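Local coordinates for biofilm-associated surface protein (PDB 7C7U) that probably acts as a calcium-responsive switch on the staphylococcal cell surface that modulates functional amyloid and biofilm formation, at residues 433-444 with 509-520. Numbering follows the deposited sequence.
Sequences VGKPQAADITTE and EVNTFEIVDNSK. With CA (calcium ion), chain G.
Ile-441 and Ile-515 pair side by side at the tight part of this contact. Their side chains point the same way, with CG1 of Ile-441 3.7 Å from CG1 of Ile-515. Ile-441 has CG1 between its backbone N and carbonyl carbon (chi1 61°). This sets CG1 against Ile-515 and also near the edge of the Phe-513 ring. Ala-438 CB meets the same ring obliquely, and Val-448 of strand 447-451 touches all three of Ala-438, Ile-441 and Phe-513. The backbone hydrogen bonds of a parallel pairing run beside this apolar cluster: Ile-441 N to Glu-514 O, Val-516 N to Ile-441 O and Thr-443 N to Val-516 O. Before them, the Asp-440 carboxylate takes part in the pairing. Its OD1 accepts from Glu-514 N at 2.9 Å, with the donor above the carboxylate plane.

The contact is the one parallel pairing in a mixed sheet, consistent with an Ig-like beta-sandwich. It joins the first strand of the sheet, 437-442, to its last, 509-516. The domain follows the calcium-binding segment, and one calcium ion ties the two together here. Val-433 O and Glu-509 OE1 each bind it at 2.3 Å; Asp-414, Asp-416, Glu-423 and Ser-430 complete the site. Glu-509 OE2 forms a salt bridge with Lys-418.

Toward the calcium the backbones no longer pair directly. Pro-436 CG packs on Glu-509 O at 3.5 Å. On the solvent side, Asn-511 ND2 reaches Pro-436 O at 3.0 Å, in the carbonyl plane. A water links Asn-511 ND2 to Gln-437 OE1. The far end is also wet. Asn-518 CB lies 3.3 Å from Thr-443 OG1, and a water joins that hydroxyl to Asn-518 N. CG and CD of Glu-444 each lie 3.5 Å from Asn-518 ND2, while Glu-444 N bonds Thr-442 OG1 in an ST turn.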
ATOM      1  N   VAL A 433     -13.091   9.615  -9.099  1.00 35.29           N
ATOM      2  CA  VAL A 433     -14.268  10.237  -9.702  1.00 36.48           C
ATOM      3  C   VAL A 433     -14.067  10.254 -11.217  1.00 33.82           C
ATOM      4  O   VAL A 433     -13.226  11.002 -11.724  1.00 34.30           O
ATOM      5  CB  VAL A 433     -14.507  11.659  -9.171  1.00 34.60           C
ATOM      6  CG1 VAL A 433     -15.700  12.333  -9.914  1.00 38.08           C
ATOM      7  CG2 VAL A 433     -14.730  11.646  -7.662  1.00 38.07           C
ATOM      8  N   GLY A 434     -14.850   9.454 -11.934  1.00 37.39           N
ATOM      9  CA  GLY A 434     -14.796   9.426 -13.387  1.00 37.36           C
ATOM     10  C   GLY A 434     -15.423  10.628 -14.080  1.00 40.06           C
ATOM     11  O   GLY A 434     -15.574  11.700 -13.490  1.00 35.41           O
ATOM     12  N   LYS A 435     -15.776  10.462 -15.348  1.00 39.05           N
ATOM     13  CA  LYS A 435     -16.258  11.563 -16.176  1.00 38.51           C
ATOM     14  C   LYS A 435     -17.765  11.736 -16.002  1.00 37.45           C
ATOM     15  O   LYS A 435     -18.523  10.775 -16.189  1.00 38.23           O
ATOM     16  CB  LYS A 435     -15.928  11.311 -17.637  1.00 37.51           C
ATOM     17  CG  LYS A 435     -16.150  12.495 -18.566  1.00 39.49           C
ATOM     18  CD  LYS A 435     -15.865  12.098 -19.991  1.00 42.39           C
ATOM     19  CE  LYS A 435     -15.875  13.301 -20.918  1.00 48.90           C
ATOM     20  NZ  LYS A 435     -15.858  12.859 -22.349  1.00 53.57           N
ATOM     21  N   PRO A 436     -18.232  12.928 -15.659  1.00 36.87           N
ATOM     22  CA  PRO A 436     -19.675  13.122 -15.508  1.00 38.25           C
ATOM     23  C   PRO A 436     -20.378  12.969 -16.849  1.00 36.99           C
ATOM     24  O   PRO A 436     -19.793  13.211 -17.907  1.00 37.50           O
ATOM     25  CB  PRO A 436     -19.789  14.556 -14.974  1.00 37.39           C
ATOM     26  CG  PRO A 436     -18.566  15.256 -15.458  1.00 31.67           C
ATOM     27  CD  PRO A 436     -17.475  14.188 -15.539  1.00 39.50           C
ATOM     28  N   GLN A 437     -21.646  12.549 -16.794  1.00 37.56           N
ATOM     29  CA  GLN A 437     -22.495  12.410 -17.976  1.00 37.38           C
ATOM     30  C   GLN A 437     -23.842  13.073 -17.703  1.00 34.72           C
ATOM     31  O   GLN A 437     -24.420  12.901 -16.632  1.00 36.42           O
ATOM     32  CB  GLN A 437     -22.716  10.930 -18.361  1.00 38.26           C
ATOM     33  CG  GLN A 437     -21.427  10.079 -18.514  1.00 38.96           C
ATOM     34  CD  GLN A 437     -20.652  10.449 -19.756  1.00 40.76           C
ATOM     35  OE1 GLN A 437     -21.211  11.034 -20.682  1.00 39.24           O
ATOM     36  NE2 GLN A 437     -19.364  10.099 -19.797  1.00 36.98           N
ATOM     37  N   ALA A 438     -24.345  13.834 -18.669  1.00 35.07           N
ATOM     38  CA  ALA A 438     -25.623  14.511 -18.497  1.00 34.87           C
ATOM     39  C   ALA A 438     -26.332  14.528 -19.841  1.00 34.78           C
ATOM     40  O   ALA A 438     -25.721  14.883 -20.850  1.00 38.00           O
ATOM     41  CB  ALA A 438     -25.421  15.938 -17.967  1.00 32.14           C
ATOM     42  N   ALA A 439     -27.597  14.118 -19.853  1.00 36.73           N
ATOM     43  CA  ALA A 439     -28.408  14.191 -21.061  1.00 42.29           C
ATOM     44  C   ALA A 439     -28.654  15.642 -21.452  1.00 37.67           C
ATOM     45  O   ALA A 439     -28.768  16.522 -20.594  1.00 36.07           O
ATOM     46  CB  ALA A 439     -29.751  13.493 -20.851  1.00 41.80           C
ATOM     47  N   ASP A 440     -28.719  15.889 -22.766  1.00 37.50           N
ATOM     48  CA  ASP A 440     -29.137  17.194 -23.264  1.00 38.02           C
ATOM     49  C   ASP A 440     -30.542  17.523 -22.752  1.00 36.49           C
ATOM     50  O   ASP A 440     -31.372  16.631 -22.537  1.00 36.83           O
ATOM     51  CB  ASP A 440     -29.118  17.233 -24.801  1.00 38.44           C
ATOM     52  CG  ASP A 440     -27.721  17.049 -25.392  1.00 42.71           C
ATOM     53  OD1 ASP A 440     -26.710  17.225 -24.673  1.00 34.82           O
ATOM     54  OD2 ASP A 440     -27.640  16.775 -26.612  1.00 40.44           O
ATOM     55  N   ILE A 441     -30.808  18.816 -22.542  1.00 34.65           N
ATOM     56  CA  ILE A 441     -32.131  19.292 -22.122  1.00 37.78           C
ATOM     57  C   ILE A 441     -32.573  20.436 -23.041  1.00 33.20           C
ATOM     58  O   ILE A 441     -31.837  20.854 -23.930  1.00 34.16           O
ATOM     59  CB  ILE A 441     -32.151  19.728 -20.642  1.00 38.29           C
ATOM     60  CG1 ILE A 441     -31.181  20.883 -20.409  1.00 34.49           C
ATOM     61  CG2 ILE A 441     -31.846  18.548 -19.705  1.00 36.84           C
ATOM     62  CD1 ILE A 441     -31.441  21.580 -19.096  1.00 31.90           C
ATOM     63  N   THR A 442     -33.801  20.931 -22.840  1.00 35.36           N
ATOM     64  CA  THR A 442     -34.285  22.075 -23.613  1.00 36.49           C
ATOM     65  C   THR A 442     -34.339  23.327 -22.741  1.00 35.58           C
ATOM     66  O   THR A 442     -34.192  23.278 -21.514  1.00 37.48           O
ATOM     67  CB  THR A 442     -35.679  21.842 -24.235  1.00 35.05           C
ATOM     68  OG1 THR A 442     -36.705  22.084 -23.260  1.00 38.37           O
ATOM     69  CG2 THR A 442     -35.831  20.442 -24.801  1.00 33.07           C
ATOM     70  N   THR A 443     -34.562  24.464 -23.409  1.00 33.25           N
ATOM     71  CA  THR A 443     -34.737  25.748 -22.742  1.00 32.98           C
ATOM     72  C   THR A 443     -35.952  25.778 -21.820  1.00 33.09           C
ATOM     73  O   THR A 443     -36.046  26.695 -21.003  1.00 35.72           O
ATOM     74  CB  THR A 443     -34.874  26.884 -23.771  1.00 37.59           C
ATOM     75  OG1 THR A 443     -36.083  26.698 -24.515  1.00 37.54           O
ATOM     76  CG2 THR A 443     -33.673  26.953 -24.748  1.00 34.53           C
ATOM     77  N   GLU A 444     -36.869  24.805 -21.907  1.00 35.07           N
ATOM     78  CA  GLU A 444     -38.011  24.743 -20.993  1.00 37.06           C
ATOM     79  C   GLU A 444     -37.770  23.848 -19.779  1.00 39.23           C
ATOM     80  O   GLU A 444     -38.573  23.871 -18.838  1.00 32.52           O
ATOM     81  CB  GLU A 444     -39.261  24.261 -21.729  1.00 38.65           C
ATOM     82  CG  GLU A 444     -39.953  25.402 -22.474  1.00 42.39           C
ATOM     83  CD  GLU A 444     -41.140  24.945 -23.294  1.00 47.31           C
ATOM     84  OE1 GLU A 444     -41.189  23.743 -23.643  1.00 45.54           O
ATOM     85  OE2 GLU A 444     -42.021  25.795 -23.590  1.00 45.48           O
ATOM     86  N   GLU A 509     -13.968  17.206 -12.309  1.00 36.16           N
ATOM     87  CA  GLU A 509     -14.220  16.357 -13.468  1.00 35.00           C
ATOM     88  C   GLU A 509     -15.343  16.986 -14.287  1.00 40.33           C
ATOM     89  O   GLU A 509     -16.397  17.325 -13.734  1.00 39.07           O
ATOM     90  CB  GLU A 509     -14.594  14.943 -13.025  1.00 36.20           C
ATOM     91  CG  GLU A 509     -13.422  14.150 -12.372  1.00 38.83           C
ATOM     92  CD  GLU A 509     -12.327  13.791 -13.378  1.00 38.97           C
ATOM     93  OE1 GLU A 509     -11.424  13.011 -13.034  1.00 44.57           O
ATOM     94  OE2 GLU A 509     -12.366  14.279 -14.526  1.00 41.04           O
ATOM     95  N   VAL A 510     -15.112  17.162 -15.597  1.00 38.97           N
ATOM     96  CA  VAL A 510     -15.996  17.954 -16.448  1.00 39.11           C
ATOM     97  C   VAL A 510     -16.464  17.138 -17.649  1.00 39.66           C
ATOM     98  O   VAL A 510     -15.780  16.230 -18.134  1.00 36.55           O
ATOM     99  CB  VAL A 510     -15.323  19.260 -16.947  1.00 42.94           C
ATOM    100  CG1 VAL A 510     -15.082  20.233 -15.802  1.00 42.03           C
ATOM    101  CG2 VAL A 510     -14.025  18.946 -17.693  1.00 40.12           C
ATOM    102  N   ASN A 511     -17.653  17.493 -18.131  1.00 34.54           N
ATOM    103  CA  ASN A 511     -18.154  17.102 -19.441  1.00 36.05           C
ATOM    104  C   ASN A 511     -19.039  18.250 -19.915  1.00 40.76           C
ATOM    105  O   ASN A 511     -19.369  19.153 -19.139  1.00 38.52           O
ATOM    106  CB  ASN A 511     -18.912  15.766 -19.372  1.00 35.75           C
ATOM    107  CG  ASN A 511     -19.046  15.082 -20.725  1.00 36.60           C
ATOM    108  OD1 ASN A 511     -18.502  15.536 -21.726  1.00 38.96           O
ATOM    109  ND2 ASN A 511     -19.790  13.984 -20.756  1.00 35.72           N
ATOM    110  N   THR A 512     -19.414  18.227 -21.195  1.00 38.56           N
ATOM    111  CA  THR A 512     -20.336  19.220 -21.738  1.00 39.38           C
ATOM    112  C   THR A 512     -21.637  18.571 -22.191  1.00 39.68           C
ATOM    113  O   THR A 512     -21.673  17.401 -22.576  1.00 38.44           O
ATOM    114  CB  THR A 512     -19.730  19.996 -22.908  1.00 39.46           C
ATOM    115  OG1 THR A 512     -19.267  19.077 -23.905  1.00 45.25           O
ATOM    116  CG2 THR A 512     -18.578  20.877 -22.426  1.00 42.14           C
ATOM    117  N   PHE A 513     -22.715  19.351 -22.125  1.00 34.07           N
ATOM    118  CA  PHE A 513     -24.010  18.936 -22.629  1.00 35.44           C
ATOM    119  C   PHE A 513     -24.659  20.149 -23.274  1.00 35.76           C
ATOM    120  O   PHE A 513     -24.170  21.276 -23.154  1.00 37.69           O
ATOM    121  CB  PHE A 513     -24.905  18.345 -21.525  1.00 38.77           C
ATOM    122  CG  PHE A 513     -25.347  19.344 -20.482  1.00 38.16           C
ATOM    123  CD1 PHE A 513     -24.529  19.659 -19.402  1.00 37.54           C
ATOM    124  CD2 PHE A 513     -26.589  19.961 -20.578  1.00 36.78           C
ATOM    125  CE1 PHE A 513     -24.945  20.574 -18.433  1.00 36.72           C
ATOM    126  CE2 PHE A 513     -27.007  20.862 -19.625  1.00 34.97           C
ATOM    127  CZ  PHE A 513     -26.186  21.179 -18.551  1.00 35.92           C
ATOM    128  N   GLU A 514     -25.768  19.916 -23.967  1.00 35.33           N
ATOM    129  CA  GLU A 514     -26.453  20.973 -24.693  1.00 37.52           C
ATOM    130  C   GLU A 514     -27.806  21.307 -24.069  1.00 37.24           C
ATOM    131  O   GLU A 514     -28.563  20.416 -23.666  1.00 37.47           O
ATOM    132  CB  GLU A 514     -26.643  20.578 -26.161  1.00 35.28           C
ATOM    133  CG  GLU A 514     -25.321  20.314 -26.872  1.00 43.97           C
ATOM    134  CD  GLU A 514     -24.533  21.593 -27.117  1.00 46.38           C
ATOM    135  OE1 GLU A 514     -25.155  22.628 -27.471  1.00 44.35           O
ATOM    136  OE2 GLU A 514     -23.297  21.566 -26.951  1.00 45.12           O
ATOM    137  N   ILE A 515     -28.088  22.603 -23.974  1.00 33.96           N
ATOM    138  CA  ILE A 515     -29.441  23.105 -23.786  1.00 33.11           C
ATOM    139  C   ILE A 515     -29.901  23.578 -25.162  1.00 33.87           C
ATOM    140  O   ILE A 515     -29.282  24.467 -25.760  1.00 32.20           O
ATOM    141  CB  ILE A 515     -29.493  24.209 -22.720  1.00 30.74           C
ATOM    142  CG1 ILE A 515     -28.946  23.644 -21.399  1.00 28.51           C
ATOM    143  CG2 ILE A 515     -30.931  24.737 -22.501  1.00 24.71           C
ATOM    144  CD1 ILE A 515     -29.308  24.455 -20.161  1.00 32.05           C
ATOM    145  N   VAL A 516     -30.931  22.932 -25.692  1.00 29.58           N
ATOM    146  CA  VAL A 516     -31.326  23.114 -27.079  1.00 33.67           C
ATOM    147  C   VAL A 516     -32.648  23.876 -27.126  1.00 37.04           C
ATOM    148  O   VAL A 516     -33.353  24.012 -26.127  1.00 34.64           O
ATOM    149  CB  VAL A 516     -31.431  21.766 -27.821  1.00 36.27           C
ATOM    150  CG1 VAL A 516     -30.102  20.985 -27.703  1.00 31.41           C
ATOM    151  CG2 VAL A 516     -32.596  20.939 -27.282  1.00 34.45           C
ATOM    152  N   ASP A 517     -32.975  24.376 -28.317  1.00 34.07           N
ATOM    153  CA  ASP A 517     -34.272  24.982 -28.594  1.00 34.40           C
ATOM    154  C   ASP A 517     -35.401  24.074 -28.111  1.00 36.10           C
ATOM    155  O   ASP A 517     -35.360  22.857 -28.315  1.00 35.35           O
ATOM    156  CB  ASP A 517     -34.366  25.220 -30.111  1.00 33.48           C
ATOM    157  CG  ASP A 517     -35.536  26.097 -30.512  1.00 36.95           C
ATOM    158  OD1 ASP A 517     -36.685  25.770 -30.153  1.00 40.76           O
ATOM    159  OD2 ASP A 517     -35.289  27.099 -31.217  1.00 35.27           O
ATOM    160  N   ASN A 518     -36.429  24.664 -27.475  1.00 35.49           N
ATOM    161  CA  ASN A 518     -37.467  23.820 -26.875  1.00 33.86           C
ATOM    162  C   ASN A 518     -38.412  23.178 -27.902  1.00 37.04           C
ATOM    163  O   ASN A 518     -39.291  22.401 -27.505  1.00 39.13           O
ATOM    164  CB  ASN A 518     -38.275  24.598 -25.820  1.00 36.56           C
ATOM    165  CG  ASN A 518     -39.120  25.739 -26.408  1.00 41.69           C
ATOM    166  OD1 ASN A 518     -39.597  25.668 -27.542  1.00 41.95           O
ATOM    167  ND2 ASN A 518     -39.313  26.796 -25.616  1.00 38.45           N
ATOM    168  N   SER A 519     -38.275  23.474 -29.193  1.00 36.02           N
ATOM    169  CA  SER A 519     -38.994  22.697 -30.199  1.00 37.14           C
ATOM    170  C   SER A 519     -38.267  21.414 -30.586  1.00 39.63           C
ATOM    171  O   SER A 519     -38.814  20.632 -31.371  1.00 38.57           O
ATOM    172  CB  SER A 519     -39.240  23.543 -31.456  1.00 37.46           C
ATOM    173  OG  SER A 519     -38.018  23.918 -32.066  1.00 35.69           O
ATOM    174  N   LYS A 520     -37.072  21.171 -30.042  1.00 32.59           N
ATOM    175  CA  LYS A 520     -36.270  19.993 -30.366  1.00 40.81           C
ATOM    176  C   LYS A 520     -36.486  18.861 -29.360  1.00 41.16           C
ATOM    177  O   LYS A 520     -37.000  19.063 -28.257  1.00 40.34           O
ATOM    178  CB  LYS A 520     -34.792  20.350 -30.411  1.00 36.67           C
ATOM    179  CG  LYS A 520     -34.385  21.137 -31.641  1.00 39.67           C
ATOM    180  CD  LYS A 520     -32.921  21.533 -31.586  1.00 42.71           C
ATOM    181  CE  LYS A 520     -32.536  22.387 -32.787  1.00 47.89           C
ATOM    182  NZ  LYS A 520     -31.381  23.272 -32.464  1.00 52.11           N
TER
HETATM  183 CA    CA G1005     -10.950  10.880 -12.240  1.00 40.03          CA
HETATM  184  O   HOH W   1     -17.018  14.443 -23.784  1.00 52.08           O
HETATM  185  O   HOH W   2     -20.017  12.190 -23.213  1.00 39.95           O
HETATM  186  O   HOH W   3     -36.356  27.527 -27.102  1.00 36.61           O
HETATM  187  O   HOH W   4     -42.841  25.285 -26.495  1.00 46.33           O